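Local coordinates for protein beta-agarase D (Zobellia galactanivorans, PDB 4ASM) that hydrolyses the beta-1,4 linkages of agarose at random positions with retention of the anomeric configuration, the part described being its family 16 glycoside hydrolase catalytic domain, at residues A137-M142 and L351-I356; I161-C166 and I221-N226; S148-L153 and I321-E326; A31-N36 and N53-N58. All coordinates share one frame; numbering follows the deposited sequence.

Contact 1. Residues A137-M142 and L351-I356; sequences ARVKVM and LLVDWI. With CA (calcium ion), chain B.
Residues 137-140 and 351-356 run antiparallel, their axes 4.7 Å apart at closest approach, and the register slips by one residue where Asp354 and Trp355 both face Arg138, a classic beta bulge. Backbone bonds flank the irregularity: Arg138 N donates to Trp355 O, Arg138 O accepts from Asp354 N, and Lys140 N reaches Leu352 O at 2.8 Å. Both bulge residues engage the Arg138 side chain. Its extended chain, with CG anti to the backbone N (chi1 -178°), carries NH1 to Asp354 OD2 for a salt bridge of 2.8 Å. NH1 comes to OD2 from its anti side but well out of the carboxylate plane, and the two flat groups are turned 73° apart. The other oxygen, Asp354 OD1, binds the calcium ion at 2.4 Å, and Asp354 O binds it at 2.5 Å. Asp354 thus holds the metal with both backbone and side chain, and the arginine bond to its second oxygen is consistent with a carboxylate held in place. Nearer the backbone, Arg138 CB lies over a face of the Trp355 indole, 3.7 Å from the centroid of the five-membered ring, in a CH-pi contact. On the other face of the sheet Val139 CG2 touches Leu351 CD1 at 3.5 Å and also meets Val353 CG2. Strand 133-140 is bordered on its other edge by strand 220-229, strand 350-362 pairs also with strand 90-96, and Leu351 and Ile356 pack on strand 320-326 of the facing layer.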
loop_
_atom_site.group_PDB
_atom_site.type_symbol
_atom_site.label_atom_id
_atom_site.label_comp_id
_atom_site.label_asym_id
_atom_site.label_seq_id
_atom_site.Cartn_x
_atom_site.Cartn_y
_atom_site.Cartn_z
ATOM N N ALA A 137 10.288 1.728 -3.660
ATOM C CA ALA A 137 10.333 3.185 -3.641
ATOM C C ALA A 137 11.150 3.711 -2.482
ATOM O O ALA A 137 11.215 3.077 -1.424
ATOM C CB ALA A 137 8.924 3.772 -3.582
ATOM N N ARG A 138 11.773 4.871 -2.692
ATOM C CA ARG A 138 12.378 5.611 -1.594
ATOM C C ARG A 138 11.438 6.767 -1.313
ATOM O O ARG A 138 11.161 7.589 -2.188
ATOM C CB ARG A 138 13.784 6.105 -1.940
ATOM C CG ARG A 138 14.449 6.827 -0.784
ATOM C CD ARG A 138 15.945 7.071 -1.085
ATOM N NE ARG A 138 16.603 7.636 0.101
ATOM C CZ ARG A 138 16.775 8.935 0.328
ATOM N NH1 ARG A 138 16.350 9.838 -0.543
ATOM N NH2 ARG A 138 17.360 9.336 1.457
ATOM N N VAL A 139 10.944 6.829 -0.077
ATOM C CA VAL A 139 9.812 7.688 0.264
ATOM C C VAL A 139 9.948 8.280 1.661
ATOM O O VAL A 139 10.343 7.569 2.584
ATOM C CB VAL A 139 8.482 6.895 0.133
ATOM C CG1 VAL A 139 8.512 5.577 0.939
ATOM C CG2 VAL A 139 7.284 7.769 0.500
ATOM N N LYS A 140 9.655 9.580 1.793
ATOM C CA LYS A 140 9.523 10.191 3.099
ATOM C C LYS A 140 8.063 10.061 3.500
ATOM O O LYS A 140 7.194 10.777 2.976
ATOM C CB LYS A 140 9.923 11.654 3.061
ATOM C CG LYS A 140 9.931 12.311 4.445
ATOM C CD LYS A 140 10.361 13.752 4.363
ATOM C CE LYS A 140 10.507 14.369 5.744
ATOM N NZ LYS A 140 10.905 15.813 5.642
ATOM N N VAL A 141 7.812 9.152 4.443
ATOM C CA VAL A 141 6.455 8.930 4.946
ATOM C C VAL A 141 5.911 10.242 5.521
ATOM O O VAL A 141 6.634 10.952 6.230
ATOM C CB VAL A 141 6.480 7.831 6.035
ATOM C CG1 VAL A 141 5.093 7.608 6.639
ATOM C CG2 VAL A 141 7.072 6.522 5.459
ATOM N N MET A 142 4.651 10.578 5.244
ATOM C CA MET A 142 4.085 11.805 5.797
ATOM C C MET A 142 4.019 11.766 7.311
ATOM O O MET A 142 3.534 10.788 7.891
ATOM C CB MET A 142 2.688 12.066 5.286
ATOM C CG MET A 142 2.605 12.354 3.847
ATOM S SD MET A 142 0.944 12.979 3.433
ATOM C CE MET A 142 0.024 11.507 3.897
ATOM N N LEU A 351 3.545 13.972 0.993
ATOM C CA LEU A 351 4.294 12.741 0.770
ATOM C C LEU A 351 5.354 12.987 -0.298
ATOM O O LEU A 351 5.028 13.486 -1.358
ATOM C CB LEU A 351 3.311 11.651 0.321
ATOM C CG LEU A 351 3.908 10.273 0.057
ATOM C CD1 LEU A 351 4.352 9.588 1.331
ATOM C CD2 LEU A 351 2.883 9.405 -0.667
ATOM N N LEU A 352 6.611 12.616 -0.022
ATOM C CA LEU A 352 7.710 12.822 -0.988
ATOM C C LEU A 352 8.277 11.493 -1.421
ATOM O O LEU A 352 8.780 10.735 -0.587
ATOM C CB LEU A 352 8.841 13.652 -0.355
ATOM C CG LEU A 352 8.499 15.075 0.084
ATOM C CD1 LEU A 352 9.736 15.738 0.656
ATOM C CD2 LEU A 352 7.920 15.915 -1.047
ATOM N N VAL A 353 8.200 11.195 -2.720
ATOM C CA VAL A 353 8.820 9.987 -3.248
ATOM C C VAL A 353 10.024 10.389 -4.110
ATOM O O VAL A 353 9.901 11.020 -5.163
ATOM C CB VAL A 353 7.839 9.098 -4.050
ATOM C CG1 VAL A 353 8.529 7.817 -4.518
ATOM C CG2 VAL A 353 6.572 8.764 -3.205
ATOM N N ASP A 354 11.201 10.024 -3.631
ATOM C CA ASP A 354 12.440 10.322 -4.337
ATOM C C ASP A 354 12.530 9.529 -5.636
ATOM O O ASP A 354 12.944 10.062 -6.677
ATOM C CB ASP A 354 13.592 9.987 -3.391
ATOM C CG ASP A 354 14.972 10.362 -3.934
ATOM O OD1 ASP A 354 15.087 11.106 -4.942
ATOM O OD2 ASP A 354 15.952 9.907 -3.322
ATOM N N TRP A 355 12.137 8.261 -5.573
ATOM C CA TRP A 355 12.173 7.394 -6.739
ATOM C C TRP A 355 11.349 6.143 -6.517
ATOM O O TRP A 355 11.102 5.739 -5.383
ATOM C CB TRP A 355 13.606 7.021 -7.122
ATOM C CG TRP A 355 14.525 6.456 -6.057
ATOM C CD1 TRP A 355 15.550 7.131 -5.454
ATOM C CD2 TRP A 355 14.601 5.095 -5.561
ATOM N NE1 TRP A 355 16.230 6.300 -4.595
ATOM C CE2 TRP A 355 15.670 5.052 -4.636
ATOM C CE3 TRP A 355 13.846 3.928 -5.774
ATOM C CZ2 TRP A 355 16.023 3.883 -3.941
ATOM C CZ3 TRP A 355 14.196 2.763 -5.079
ATOM C CH2 TRP A 355 15.288 2.751 -4.178
ATOM N N ILE A 356 10.921 5.544 -7.622
ATOM C CA ILE A 356 10.313 4.231 -7.627
ATOM C C ILE A 356 10.908 3.448 -8.791
ATOM O O ILE A 356 10.948 3.933 -9.932
ATOM C CB ILE A 356 8.756 4.315 -7.666
ATOM C CG1 ILE A 356 8.115 2.925 -7.511
ATOM C CG2 ILE A 356 8.269 5.070 -8.916
ATOM C CD1 ILE A 356 6.623 2.994 -7.284
HETATM CA CA CA B . 14.688 11.759 -7.173
HETATM O O HOH W 1 16.295 13.328 -6.257
#

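Contact 2. Residues I161-C166 and I221-N226; sequences IDIMEC and IRIGVN
Between the two layers of the beta-sandwich, the bulged strand 159-166, which carries the probable proton donor Glu165, packs its inner side on strand 220-229. At the corner, Ile163 and Met164 both face Ile150 of the adjoining strand in a classic beta bulge, and Ile163 is pressed against the opposite strand. Its two branches divide the work: CG1 meets Val225 CG2 at 3.6 Å, while CG2, anti to the backbone N, lies 3.8 Å from Gly224 CA and also approaches Ile223 CG1. Val225 is shared in turn, with CG1 placed 4.0 Å from Ile161 CG2 and CG2 turned to the backbone, 3.2 Å from Asp162 O. Beyond the corner, Ile223 reaches across with CG1 anti to its own nitrogen (chi1 -176°), which sets CD1 3.8 Å from Met164 CB; these two side chains cross at about a right angle. Met164 SD closes the row more loosely against Ile221 CD1, at 4.3 Å. The side chains of Asp162 and Glu165 point away from this core, and Glu165 OE1 is hydrogen-bonded to His184. The extra residue at Ile163-Met164 lets Glu160, the probable nucleophile, Asp162 and Glu165 all face the cleft, as in the beta-bulge ExDxxE motif of family 16 enzymes.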
loop_
_atom_site.group_PDB
_atom_site.type_symbol
_atom_site.label_atom_id
_atom_site.label_comp_id
_atom_site.label_asym_id
_atom_site.label_seq_id
_atom_site.Cartn_x
_atom_site.Cartn_y
_atom_site.Cartn_z
ATOM N N ILE A 161 -2.071 -5.603 -4.386
ATOM C CA ILE A 161 -0.883 -5.906 -3.574
ATOM C C ILE A 161 -0.335 -4.576 -3.135
ATOM O O ILE A 161 -0.067 -3.733 -3.967
ATOM C CB ILE A 161 0.183 -6.667 -4.390
ATOM C CG1 ILE A 161 -0.327 -8.074 -4.728
ATOM C CG2 ILE A 161 1.535 -6.712 -3.643
ATOM C CD1 ILE A 161 0.378 -8.739 -5.928
ATOM N N ASP A 162 -0.206 -4.369 -1.828
ATOM C CA ASP A 162 0.311 -3.098 -1.346
ATOM C C ASP A 162 1.815 -3.189 -1.165
ATOM O O ASP A 162 2.353 -4.263 -0.861
ATOM C CB ASP A 162 -0.368 -2.684 -0.044
ATOM C CG ASP A 162 -1.842 -2.501 -0.205
ATOM O OD1 ASP A 162 -2.302 -2.301 -1.352
ATOM O OD2 ASP A 162 -2.549 -2.586 0.802
ATOM N N ILE A 163 2.480 -2.059 -1.386
ATOM C CA ILE A 163 3.884 -1.910 -1.033
ATOM C C ILE A 163 3.936 -1.253 0.347
ATOM O O ILE A 163 4.533 -1.803 1.279
ATOM C CB ILE A 163 4.652 -1.121 -2.093
ATOM C CG1 ILE A 163 4.819 -1.998 -3.345
ATOM C CG2 ILE A 163 6.031 -0.772 -1.571
ATOM C CD1 ILE A 163 4.323 -1.421 -4.606
ATOM N N MET A 164 3.299 -0.097 0.480
ATOM C CA MET A 164 3.245 0.580 1.771
ATOM C C MET A 164 1.839 1.109 2.045
ATOM O O MET A 164 1.222 1.736 1.178
ATOM C CB MET A 164 4.225 1.745 1.786
ATOM C CG MET A 164 4.158 2.578 3.086
ATOM S SD MET A 164 5.339 3.948 3.134
ATOM C CE MET A 164 4.710 4.984 1.808
ATOM N N GLU A 165 1.344 0.866 3.266
ATOM C CA GLU A 165 0.183 1.571 3.814
ATOM C C GLU A 165 0.622 1.953 5.221
ATOM O O GLU A 165 0.802 1.066 6.079
ATOM C CB GLU A 165 -1.046 0.661 3.864
ATOM C CG GLU A 165 -2.252 1.287 4.522
ATOM C CD GLU A 165 -3.475 0.417 4.366
ATOM O OE1 GLU A 165 -3.404 -0.750 4.804
ATOM O OE2 GLU A 165 -4.497 0.882 3.798
ATOM N N CYS A 166 0.856 3.247 5.447
ATOM C CA CYS A 166 1.442 3.694 6.702
ATOM C C CYS A 166 0.782 4.988 7.150
ATOM O O CYS A 166 0.692 5.929 6.386
ATOM C CB CYS A 166 2.948 3.901 6.508
ATOM S SG CYS A 166 3.798 4.393 8.046
ATOM N N ILE A 221 12.428 6.146 3.967
ATOM C CA ILE A 221 12.686 4.723 3.959
ATOM C C ILE A 221 12.711 4.240 2.511
ATOM O O ILE A 221 12.202 4.919 1.601
ATOM C CB ILE A 221 11.609 3.939 4.757
ATOM C CG1 ILE A 221 10.215 4.080 4.134
ATOM C CG2 ILE A 221 11.553 4.401 6.233
ATOM C CD1 ILE A 221 9.184 3.103 4.792
ATOM N N ARG A 222 13.300 3.069 2.291
ATOM C CA ARG A 222 13.072 2.318 1.061
ATOM C C ARG A 222 12.116 1.193 1.396
ATOM O O ARG A 222 12.305 0.482 2.391
ATOM C CB ARG A 222 14.373 1.715 0.536
ATOM C CG ARG A 222 15.324 2.726 -0.016
ATOM C CD ARG A 222 16.394 1.980 -0.771
ATOM N NE ARG A 222 17.365 1.298 0.086
ATOM C CZ ARG A 222 17.707 0.004 0.014
ATOM N NH1 ARG A 222 17.147 -0.856 -0.843
ATOM N NH2 ARG A 222 18.655 -0.438 0.827
ATOM N N ILE A 223 11.077 1.032 0.596
ATOM C CA ILE A 223 10.111 -0.046 0.851
ATOM C C ILE A 223 9.704 -0.655 -0.489
ATOM O O ILE A 223 9.451 0.067 -1.455
ATOM C CB ILE A 223 8.912 0.445 1.699
ATOM C CG1 ILE A 223 7.947 -0.705 2.039
ATOM C CG2 ILE A 223 8.199 1.620 1.036
ATOM C CD1 ILE A 223 7.019 -0.345 3.208
ATOM N N GLY A 224 9.622 -1.973 -0.524
ATOM C CA GLY A 224 9.323 -2.652 -1.788
ATOM C C GLY A 224 8.669 -3.987 -1.581
ATOM O O GLY A 224 8.723 -4.551 -0.490
ATOM N N VAL A 225 8.043 -4.474 -2.640
ATOM C CA VAL A 225 7.486 -5.816 -2.672
ATOM C C VAL A 225 8.040 -6.591 -3.852
ATOM O O VAL A 225 8.105 -6.063 -4.974
ATOM C CB VAL A 225 5.929 -5.816 -2.686
ATOM C CG1 VAL A 225 5.376 -7.225 -2.616
ATOM C CG2 VAL A 225 5.422 -5.085 -1.527
ATOM N N ASN A 226 8.454 -7.830 -3.578
ATOM C CA ASN A 226 8.822 -8.762 -4.633
ATOM C C ASN A 226 7.625 -9.674 -4.834
ATOM O O ASN A 226 7.278 -10.482 -3.953
ATOM C CB ASN A 226 10.087 -9.545 -4.255
ATOM C CG ASN A 226 10.580 -10.449 -5.388
ATOM O OD1 ASN A 226 10.297 -10.212 -6.564
ATOM N ND2 ASN A 226 11.302 -11.511 -5.021
#

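Contact 3. Residues S148-L153 and I321-E326; sequences SDIWLL and IIINVE. With IMD (imidazole), chain C.
Trp151 and Asn324 both set CG between the backbone N and the carbonyl carbon (chi1 53° and 77°), which swings the indole and the amide over neighbouring positions on the cleft side of an antiparallel pair in the jelly-roll sheet. Reciprocal backbone bonds join Trp151 to Ile322 and Asp149 to Asn324; the straightest runs from Ile322 N to Trp151 O, 2.8 Å. The indole is sandwiched: Ile322 CB covers one face, 4.0 Å from the centroid of the five-membered ring, and a bound imidazole lies over the opposite face. Asn324 ND2 sits at the ring edge and donates to Glu326 OE2 at 2.9 Å, a bond that would help set the orientation of that carboxylate, which probably binds substrate. A second acid group is close by, with Asp149 OD2 3.5 Å from Glu326 OE1. On the face carrying Ile150 and Leu152 the contacts across the pair are apolar, with Leu152 CD2 set 3.7 Å from Ile321 CG1 in side chains that point the same way, and Ile150 CG2 against Ile323 CG1. The imidazole, probably from the crystallisation liquor, is also hydrogen-bonded to OE2 of Glu160, the probable nucleophile, and donates from N3 to Glu326 OE2 at 2.8 Å in a nearly straight bond.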
loop_
_atom_site.group_PDB
_atom_site.type_symbol
_atom_site.label_atom_id
_atom_site.label_comp_id
_atom_site.label_asym_id
_atom_site.label_seq_id
_atom_site.Cartn_x
_atom_site.Cartn_y
_atom_site.Cartn_z
ATOM N N SER A 148 -0.078 7.179 4.009
ATOM C CA SER A 148 0.918 7.265 2.934
ATOM C C SER A 148 0.885 5.926 2.217
ATOM O O SER A 148 1.200 4.887 2.831
ATOM C CB SER A 148 2.304 7.508 3.532
ATOM O OG SER A 148 2.364 8.769 4.188
ATOM N N ASP A 149 0.475 5.938 0.941
ATOM C CA ASP A 149 0.167 4.697 0.205
ATOM C C ASP A 149 0.959 4.544 -1.078
ATOM O O ASP A 149 0.989 5.467 -1.920
ATOM C CB ASP A 149 -1.320 4.633 -0.201
ATOM C CG ASP A 149 -2.277 4.645 0.976
ATOM O OD1 ASP A 149 -1.973 4.058 2.034
ATOM O OD2 ASP A 149 -3.393 5.229 0.793
ATOM N N ILE A 150 1.582 3.375 -1.243
ATOM C CA ILE A 150 2.166 2.969 -2.527
ATOM C C ILE A 150 1.665 1.564 -2.751
ATOM O O ILE A 150 1.860 0.689 -1.903
ATOM C CB ILE A 150 3.704 2.975 -2.499
ATOM C CG1 ILE A 150 4.211 4.381 -2.153
ATOM C CG2 ILE A 150 4.240 2.467 -3.830
ATOM C CD1 ILE A 150 5.727 4.493 -1.996
ATOM N N TRP A 151 0.963 1.344 -3.856
ATOM C CA TRP A 151 0.268 0.071 -3.984
ATOM C C TRP A 151 -0.002 -0.322 -5.431
ATOM O O TRP A 151 0.257 0.466 -6.352
ATOM C CB TRP A 151 -1.020 0.092 -3.136
ATOM C CG TRP A 151 -1.971 1.246 -3.367
ATOM C CD1 TRP A 151 -1.714 2.592 -3.220
ATOM C CD2 TRP A 151 -3.349 1.139 -3.737
ATOM N NE1 TRP A 151 -2.855 3.314 -3.485
ATOM C CE2 TRP A 151 -3.868 2.448 -3.807
ATOM C CE3 TRP A 151 -4.193 0.057 -4.019
ATOM C CZ2 TRP A 151 -5.200 2.707 -4.160
ATOM C CZ3 TRP A 151 -5.515 0.297 -4.350
ATOM C CH2 TRP A 151 -6.018 1.621 -4.409
ATOM N N LEU A 152 -0.487 -1.551 -5.604
ATOM C CA LEU A 152 -0.789 -2.124 -6.921
ATOM C C LEU A 152 -2.249 -2.576 -6.940
ATOM O O LEU A 152 -2.719 -3.213 -5.972
ATOM C CB LEU A 152 0.129 -3.328 -7.189
ATOM C CG LEU A 152 1.624 -3.181 -6.930
ATOM C CD1 LEU A 152 2.342 -4.511 -7.145
ATOM C CD2 LEU A 152 2.250 -2.065 -7.776
ATOM N N LEU A 153 -2.973 -2.274 -8.019
ATOM C CA LEU A 153 -4.402 -2.624 -8.078
ATOM C C LEU A 153 -4.769 -3.028 -9.494
ATOM O O LEU A 153 -4.464 -2.290 -10.440
ATOM C CB LEU A 153 -5.265 -1.446 -7.626
ATOM C CG LEU A 153 -6.790 -1.615 -7.595
ATOM C CD1 LEU A 153 -7.232 -2.713 -6.616
ATOM C CD2 LEU A 153 -7.484 -0.282 -7.263
ATOM N N ILE A 321 0.213 0.532 -10.892
ATOM C CA ILE A 321 0.933 1.134 -9.754
ATOM C C ILE A 321 0.247 2.448 -9.410
ATOM O O ILE A 321 0.091 3.319 -10.283
ATOM C CB ILE A 321 2.410 1.439 -10.067
ATOM C CG1 ILE A 321 3.156 0.189 -10.508
ATOM C CG2 ILE A 321 3.088 2.058 -8.831
ATOM C CD1 ILE A 321 4.482 0.494 -11.216
ATOM N N ILE A 322 -0.167 2.572 -8.151
ATOM C CA ILE A 322 -0.844 3.764 -7.653
ATOM C C ILE A 322 -0.078 4.319 -6.454
ATOM O O ILE A 322 0.385 3.575 -5.577
ATOM C CB ILE A 322 -2.299 3.436 -7.232
ATOM C CG1 ILE A 322 -3.082 2.888 -8.458
ATOM C CG2 ILE A 322 -2.970 4.663 -6.630
ATOM C CD1 ILE A 322 -4.459 2.350 -8.160
ATOM N N ILE A 323 0.104 5.635 -6.437
ATOM C CA ILE A 323 0.660 6.294 -5.256
ATOM C C ILE A 323 -0.345 7.327 -4.841
ATOM O O ILE A 323 -0.849 8.084 -5.679
ATOM C CB ILE A 323 2.038 6.935 -5.542
ATOM C CG1 ILE A 323 3.014 5.860 -6.015
ATOM C CG2 ILE A 323 2.544 7.643 -4.265
ATOM C CD1 ILE A 323 4.369 6.415 -6.437
ATOM N N ASN A 324 -0.668 7.378 -3.549
ATOM C CA ASN A 324 -1.648 8.361 -3.094
ATOM C C ASN A 324 -1.569 8.655 -1.605
ATOM O O ASN A 324 -0.771 8.058 -0.888
ATOM C CB ASN A 324 -3.099 7.975 -3.505
ATOM C CG ASN A 324 -3.713 6.868 -2.637
ATOM O OD1 ASN A 324 -3.252 6.592 -1.539
ATOM N ND2 ASN A 324 -4.788 6.263 -3.123
ATOM N N VAL A 325 -2.424 9.572 -1.172
ATOM C CA VAL A 325 -2.673 9.818 0.232
ATOM C C VAL A 325 -4.175 9.575 0.448
ATOM O O VAL A 325 -4.984 9.893 -0.421
ATOM C CB VAL A 325 -2.264 11.266 0.591
ATOM C CG1 VAL A 325 -2.907 11.752 1.911
ATOM C CG2 VAL A 325 -0.721 11.359 0.608
ATOM N N GLU A 326 -4.540 9.013 1.606
ATOM C CA GLU A 326 -5.946 8.725 1.926
ATOM C C GLU A 326 -6.295 9.070 3.352
ATOM O O GLU A 326 -5.511 8.820 4.267
ATOM C CB GLU A 326 -6.276 7.242 1.711
ATOM C CG GLU A 326 -6.215 6.829 0.254
ATOM C CD GLU A 326 -6.439 5.337 0.057
ATOM O OE1 GLU A 326 -6.792 4.628 1.036
ATOM O OE2 GLU A 326 -6.280 4.874 -1.097
HETATM N N1 IMD C . -4.955 0.252 -0.538
HETATM C C2 IMD C . -5.569 1.327 -1.060
HETATM N N3 IMD C . -5.291 2.395 -0.285
HETATM C C4 IMD C . -4.489 2.002 0.732
HETATM C C5 IMD C . -4.278 0.641 0.564
#

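Contact 4. Residues A31-N36 and N53-N58; sequences ASDDFN and NMKWYN. With CA (calcium ion), chain B.
Asp33 OD2 is held by two hydrogen bonds, one from Trp56 NE1 across the contact at 2.8 Å and one with the hydroxyl of Tyr37. The residue heads an Asx turn: its other oxygen, OD1, accepts from Phe35 N at 2.8 Å, approached from above the carboxylate plane. Both oxygens are therefore engaged, and the carboxylate is fixed in place between the turn and the indole. With CG anti to the backbone N (chi1 -162°), the acid group is directed at the edge of the Trp56 ring, where OD2 lies almost in the plane of the indole and takes the N-H on its anti lone pair; the carboxylate and indole planes are only 26° apart. Phe35, held by the turn, brings its ring to the same indole. The two planes are nearly parallel but slid apart, with little overlap, and the touch is made along one side of the phenyl ring, with Phe35 CE1 3.4 Å from Trp56 NE1 and CZ near Trp56 CZ2. Lys55 runs past Asp33, its CD 3.6 Å from Asp33 OD2, and bends at its last torsion (chi4 -81°) to bring the ammonium group to a backbone carbonyl instead of the acid. Lys55 and Trp56 both face Phe48 in a classic beta bulge. The turn leads directly into the calcium site, in which Asp34 O and Asn36 OD1 are ligands beside Asp9, Gly89, Asp354 and a water. Trp56 packs on Ile356 of strand 350-362 and Ile123 of strand 112-125. The lysine bond, from Lys55 NZ to Ser32 O, measures 2.8 Å.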
loop_
_atom_site.group_PDB
_atom_site.type_symbol
_atom_site.label_atom_id
_atom_site.label_comp_id
_atom_site.label_asym_id
_atom_site.label_seq_id
_atom_site.Cartn_x
_atom_site.Cartn_y
_atom_site.Cartn_z
ATOM N N ALA A 31 8.373 1.941 -16.699
ATOM C CA ALA A 31 7.664 2.010 -15.412
ATOM C C ALA A 31 8.393 2.821 -14.349
ATOM O O ALA A 31 7.762 3.462 -13.506
ATOM C CB ALA A 31 7.396 0.619 -14.878
ATOM N N SER A 32 9.721 2.754 -14.374
ATOM C CA SER A 32 10.527 3.347 -13.306
ATOM C C SER A 32 10.651 4.856 -13.447
ATOM O O SER A 32 10.586 5.396 -14.548
ATOM C CB SER A 32 11.899 2.680 -13.271
ATOM O OG SER A 32 11.745 1.286 -13.086
ATOM N N ASP A 33 10.835 5.540 -12.326
ATOM C CA ASP A 33 10.896 6.990 -12.340
ATOM C C ASP A 33 11.682 7.493 -11.124
ATOM O O ASP A 33 11.321 7.190 -9.975
ATOM C CB ASP A 33 9.472 7.574 -12.317
ATOM C CG ASP A 33 9.419 9.018 -12.770
ATOM O OD1 ASP A 33 10.502 9.668 -12.810
ATOM O OD2 ASP A 33 8.311 9.496 -13.071
ATOM N N ASP A 34 12.749 8.255 -11.354
ATOM C CA ASP A 34 13.425 8.908 -10.233
ATOM C C ASP A 34 13.051 10.380 -10.010
ATOM O O ASP A 34 13.698 11.073 -9.207
ATOM C CB ASP A 34 14.956 8.649 -10.180
ATOM C CG ASP A 34 15.704 9.133 -11.405
ATOM O OD1 ASP A 34 15.072 9.691 -12.331
ATOM O OD2 ASP A 34 16.952 8.922 -11.421
ATOM N N PHE A 35 11.996 10.842 -10.698
ATOM C CA PHE A 35 11.287 12.092 -10.365
ATOM C C PHE A 35 12.173 13.338 -10.280
ATOM O O PHE A 35 11.991 14.162 -9.390
ATOM C CB PHE A 35 10.524 11.941 -9.032
ATOM C CG PHE A 35 9.426 10.900 -9.068
ATOM C CD1 PHE A 35 8.359 11.054 -9.940
ATOM C CD2 PHE A 35 9.430 9.799 -8.197
ATOM C CE1 PHE A 35 7.324 10.124 -9.979
ATOM C CE2 PHE A 35 8.387 8.866 -8.226
ATOM C CZ PHE A 35 7.346 9.021 -9.113
ATOM N N ASN A 36 13.086 13.505 -11.239
ATOM C CA ASN A 36 14.046 14.617 -11.147
ATOM C C ASN A 36 13.730 15.797 -12.075
ATOM O O ASN A 36 14.459 16.804 -12.124
ATOM C CB ASN A 36 15.469 14.081 -11.274
ATOM C CG ASN A 36 15.853 13.209 -10.078
ATOM O OD1 ASN A 36 15.291 13.367 -8.973
ATOM N ND2 ASN A 36 16.773 12.279 -10.287
ATOM N N ASN A 53 8.346 11.708 -22.125
ATOM C CA ASN A 53 7.748 10.491 -21.564
ATOM C C ASN A 53 6.458 10.699 -20.780
ATOM O O ASN A 53 6.327 11.625 -19.976
ATOM C CB ASN A 53 8.745 9.749 -20.673
ATOM C CG ASN A 53 9.929 9.201 -21.438
ATOM O OD1 ASN A 53 10.004 9.291 -22.669
ATOM N ND2 ASN A 53 10.873 8.622 -20.705
ATOM N N MET A 54 5.496 9.829 -21.023
ATOM C CA MET A 54 4.294 9.796 -20.212
ATOM C C MET A 54 4.464 8.591 -19.310
ATOM O O MET A 54 4.320 7.456 -19.762
ATOM C CB MET A 54 3.063 9.584 -21.084
ATOM C CG MET A 54 2.900 10.582 -22.194
ATOM S SD MET A 54 1.902 9.878 -23.533
ATOM C CE MET A 54 1.430 11.409 -24.354
ATOM N N LYS A 55 4.775 8.820 -18.038
ATOM C CA LYS A 55 4.925 7.703 -17.115
ATOM C C LYS A 55 3.751 7.569 -16.155
ATOM O O LYS A 55 3.534 6.491 -15.616
ATOM C CB LYS A 55 6.204 7.860 -16.293
ATOM C CG LYS A 55 7.468 7.634 -17.082
ATOM C CD LYS A 55 8.683 7.700 -16.190
ATOM C CE LYS A 55 9.957 7.492 -16.996
ATOM N NZ LYS A 55 10.167 6.040 -17.239
ATOM N N TRP A 56 3.050 8.666 -15.904
ATOM C CA TRP A 56 1.964 8.707 -14.938
ATOM C C TRP A 56 0.827 9.560 -15.450
ATOM O O TRP A 56 1.027 10.395 -16.346
ATOM C CB TRP A 56 2.425 9.351 -13.613
ATOM C CG TRP A 56 3.667 8.771 -13.019
ATOM C CD1 TRP A 56 4.943 9.143 -13.285
ATOM C CD2 TRP A 56 3.749 7.720 -12.043
ATOM N NE1 TRP A 56 5.823 8.399 -12.546
ATOM C CE2 TRP A 56 5.121 7.508 -11.779
ATOM C CE3 TRP A 56 2.793 6.949 -11.350
ATOM C CZ2 TRP A 56 5.578 6.539 -10.865
ATOM C CZ3 TRP A 56 3.239 5.983 -10.446
ATOM C CH2 TRP A 56 4.628 5.787 -10.203
ATOM N N TYR A 57 -0.347 9.393 -14.859
ATOM C CA TYR A 57 -1.375 10.438 -14.896
ATOM C C TYR A 57 -1.847 10.770 -13.482
ATOM O O TYR A 57 -1.759 9.935 -12.564
ATOM C CB TYR A 57 -2.537 10.130 -15.856
ATOM C CG TYR A 57 -3.196 8.785 -15.699
ATOM C CD1 TYR A 57 -2.731 7.679 -16.401
ATOM C CD2 TYR A 57 -4.303 8.619 -14.866
ATOM C CE1 TYR A 57 -3.352 6.438 -16.280
ATOM C CE2 TYR A 57 -4.926 7.381 -14.737
ATOM C CZ TYR A 57 -4.443 6.299 -15.441
ATOM O OH TYR A 57 -5.066 5.068 -15.300
ATOM N N ASN A 58 -2.332 12.000 -13.315
ATOM C CA ASN A 58 -2.650 12.555 -12.000
ATOM C C ASN A 58 -4.053 12.217 -11.516
ATOM O O ASN A 58 -4.744 13.064 -10.912
ATOM C CB ASN A 58 -2.374 14.075 -11.957
ATOM C CG ASN A 58 -3.202 14.866 -12.976
ATOM O OD1 ASN A 58 -3.836 14.290 -13.874
ATOM N ND2 ASN A 58 -3.200 16.196 -12.833
HETATM CA CA CA B . 14.688 11.759 -7.173
HETATM O O HOH W 1 16.295 13.328 -6.257
#

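Contacts 1 and 4 meet at the calcium ion: Asp354 of contact 1 and Asp34 and Asn36 of contact 4 share the metal and one water, and Ile356 O is 2.9 Å from Asp33 N. Contact 3 lies in the layer facing contact 1, with centres about 11 Å apart. Contact 2 bridges the layers, since strand 220-229 borders contact 1, where Ala137 O is 2.9 Å from Ile223 N, and strand 159-166 borders contact 3. Glu165, the probable proton donor, and Glu326, a probable substrate-binding residue, come from contacts 2 and 3; the side chain of Asp149 in contact 3 is about 4 Å from that of Glu165. The calcium ion stands apart, about 12 Å from the side chain of Ile323 in contact 3.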